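Exo-beta-1,3-glucanase (Streptomyces sp. SirexAA-E, PDB 4PEY) hydrolyses laminarin and laminarioligosaccharides as a secreted exo-beta-1,3-glucanase, releasing glucose and laminaribiose. Local coordinates at residues A[36-41]-A[67-72]. The protein carries 1 engineered substitution. Numbering follows the deposited sequence.
With BGC (beta-D-glucopyranose), chain C.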
loop_
_atom_site.group_PDB
_atom_site.type_symbol
_atom_site.label_atom_id
_atom_site.label_comp_id
_atom_site.label_asym_id
_atom_site.label_seq_id
_atom_site.Cartn_x
_atom_site.Cartn_y
_atom_site.Cartn_z
ATOM N N GLY A 36 15.205 -22.751 -10.938
ATOM C CA GLY A 36 15.134 -23.685 -9.827
ATOM C C GLY A 36 15.148 -22.976 -8.483
ATOM O O GLY A 36 14.401 -23.331 -7.571
ATOM N N LYS A 37 16.000 -21.964 -8.362
ATOM C CA LYS A 37 16.129 -21.223 -7.114
ATOM C C LYS A 37 14.876 -20.421 -6.789
ATOM O O LYS A 37 14.420 -20.405 -5.642
ATOM C CB LYS A 37 17.355 -20.309 -7.174
ATOM C CG LYS A 37 18.649 -21.096 -7.111
ATOM C CD LYS A 37 19.854 -20.318 -7.612
ATOM C CE LYS A 37 21.094 -21.211 -7.600
ATOM N NZ LYS A 37 22.263 -20.571 -8.256
ATOM N N VAL A 38 14.308 -19.764 -7.796
ATOM C CA VAL A 38 13.105 -18.970 -7.583
ATOM C C VAL A 38 11.893 -19.879 -7.321
ATOM O O VAL A 38 11.017 -19.545 -6.525
ATOM C CB VAL A 38 12.859 -18.028 -8.784
ATOM C CG1 VAL A 38 11.509 -17.348 -8.691
ATOM C CG2 VAL A 38 13.971 -16.994 -8.858
ATOM N N ASP A 39 11.867 -21.047 -7.959
ATOM C CA ASP A 39 10.809 -22.026 -7.705
ATOM C C ASP A 39 10.890 -22.581 -6.282
ATOM O O ASP A 39 9.863 -22.849 -5.656
ATOM C CB ASP A 39 10.874 -23.184 -8.708
ATOM C CG ASP A 39 10.260 -22.839 -10.051
ATOM O OD1 ASP A 39 9.491 -21.854 -10.127
ATOM O OD2 ASP A 39 10.539 -23.571 -11.028
ATOM N N GLU A 40 12.106 -22.764 -5.775
ATOM C CA GLU A 40 12.274 -23.258 -4.413
ATOM C C GLU A 40 11.665 -22.277 -3.410
ATOM O O GLU A 40 10.962 -22.680 -2.479
ATOM C CB GLU A 40 13.752 -23.500 -4.092
ATOM C CG GLU A 40 13.980 -23.959 -2.664
ATOM C CD GLU A 40 15.428 -24.302 -2.369
ATOM O OE1 GLU A 40 16.327 -23.786 -3.072
ATOM O OE2 GLU A 40 15.664 -25.091 -1.427
ATOM N N VAL A 41 11.937 -20.990 -3.609
ATOM C CA VAL A 41 11.364 -19.955 -2.757
ATOM C C VAL A 41 9.840 -19.966 -2.874
ATOM O O VAL A 41 9.136 -19.920 -1.867
ATOM C CB VAL A 41 11.916 -18.550 -3.120
ATOM C CG1 VAL A 41 11.205 -17.461 -2.321
ATOM C CG2 VAL A 41 13.424 -18.490 -2.872
ATOM N N ILE A 67 12.435 -17.678 -17.875
ATOM C CA ILE A 67 12.116 -17.461 -16.475
ATOM C C ILE A 67 10.626 -17.203 -16.267
ATOM O O ILE A 67 10.029 -16.376 -16.942
ATOM C CB ILE A 67 12.950 -16.292 -15.895
ATOM C CG1 ILE A 67 12.641 -16.089 -14.410
ATOM C CG2 ILE A 67 12.755 -15.003 -16.703
ATOM C CD1 ILE A 67 13.524 -15.067 -13.766
ATOM N N ASN A 68 10.022 -17.967 -15.362
ATOM C CA ASN A 68 8.690 -17.670 -14.868
ATOM C C ASN A 68 8.818 -17.567 -13.367
ATOM O O ASN A 68 8.808 -18.575 -12.652
ATOM C CB ASN A 68 7.660 -18.739 -15.271
ATOM C CG ASN A 68 6.242 -18.378 -14.830
ATOM O OD1 ASN A 68 5.979 -17.244 -14.406
ATOM N ND2 ASN A 68 5.324 -19.337 -14.927
ATOM N N ALA A 69 9.002 -16.342 -12.893
ATOM C CA ALA A 69 9.197 -16.104 -11.473
ATOM C C ALA A 69 7.842 -15.974 -10.797
ATOM O O ALA A 69 7.219 -14.910 -10.843
ATOM C CB ALA A 69 10.052 -14.848 -11.246
ATOM N N GLN A 70 7.377 -17.061 -10.188
ATOM C CA GLN A 70 6.122 -17.024 -9.451
ATOM C C GLN A 70 6.406 -16.452 -8.080
ATOM O O GLN A 70 7.335 -16.896 -7.394
ATOM C CB GLN A 70 5.496 -18.415 -9.339
ATOM C CG GLN A 70 5.031 -18.990 -10.673
ATOM C CD GLN A 70 4.354 -20.337 -10.514
ATOM O OE1 GLN A 70 3.181 -20.417 -10.149
ATOM N NE2 GLN A 70 5.095 -21.406 -10.784
ATOM N N ILE A 71 5.601 -15.472 -7.683
ATOM C CA ILE A 71 5.835 -14.714 -6.463
ATOM C C ILE A 71 4.818 -15.083 -5.386
ATOM O O ILE A 71 3.617 -14.843 -5.553
ATOM C CB ILE A 71 5.778 -13.198 -6.747
ATOM C CG1 ILE A 71 6.680 -12.845 -7.944
ATOM C CG2 ILE A 71 6.141 -12.406 -5.504
ATOM C CD1 ILE A 71 8.147 -13.248 -7.786
ATOM N N GLY A 72 5.297 -15.695 -4.297
ATOM C CA GLY A 72 4.449 -16.043 -3.168
ATOM C C GLY A 72 4.406 -14.968 -2.099
ATOM O O GLY A 72 4.775 -13.821 -2.357
HETATM C C2 BGC C . 0.085 -20.579 -13.047
HETATM C C3 BGC C . 1.208 -20.739 -14.060
HETATM C C4 BGC C . 2.278 -21.666 -13.499
HETATM C C5 BGC C . 1.668 -22.975 -13.003
HETATM C C6 BGC C . 2.732 -23.815 -12.302
HETATM C C1 BGC C . -0.452 -21.958 -12.680
HETATM O O2 BGC C . -0.939 -19.764 -13.580
HETATM O O3 BGC C . 1.772 -19.475 -14.332
HETATM O O4 BGC C . 3.248 -21.931 -14.489
HETATM O O5 BGC C . 0.594 -22.726 -12.115
HETATM O O6 BGC C . 2.166 -25.034 -11.876
HETATM O O HOH W 1 9.584 -16.972 -5.736
HETATM O O HOH W 2 8.957 -19.325 -9.300
HETATM O O HOH W 3 7.675 -21.153 -12.250
#
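Val38, on helix 34-45, meets the strand 67-70 through a single methyl: its CG1 rests 3.8 Å from Ala69 CA and 3.9 Å from Ala69 CB. With CG1 anti to the backbone N (chi1 171°), one branch of the valine reaches the strand, while Phe27 and Leu57 of neighbouring strands also pack on this side chain. A compact residue such as alanine suits the facing position, because helix and strand axes approach to 7.9 Å and run nearly parallel, 18° apart.

Beside this apolar patch water joins the segments. One water bridges the backbones, donating to both Val38 O and Gln70 O, the latter at 2.8 Å. A second accepts from Gln70 N and lies within hydrogen-bonding distance of Asp39 OD1, though it has more acceptors nearby than protons to give. A third donates to the same OD1 and to Asn68 O, so a short carboxylate reaches the strand's backbone groups through solvent.

Gln70 can be followed outward from CB, which passes the second water, to CG, beside the third. CG lies anti to the carbonyl carbon (chi1 -67°), and the extended chain is long enough to carry an amide to both sugar and water. CD stands 3.9 Å from C4 of the bound glucose, and OE1 touches the same C4 at 3.7 Å. NE2 packs against the sugar's C6 and donates to the third water at 3.0 Å. A leucine here would probably leave that water without its amide donor and the glucose without the flat amide beside C4 and C6. Asn68 brings ND2 to 3.4 Å from glucose O4; its OD1 is hydrogen-bonded to Thr94 OG1.

The arrangement packs helix 34-45 on the first strands of the GH55 parallel beta-helix, where strand 67-70 presents Asn68 and Gln70 to a glycan pocket.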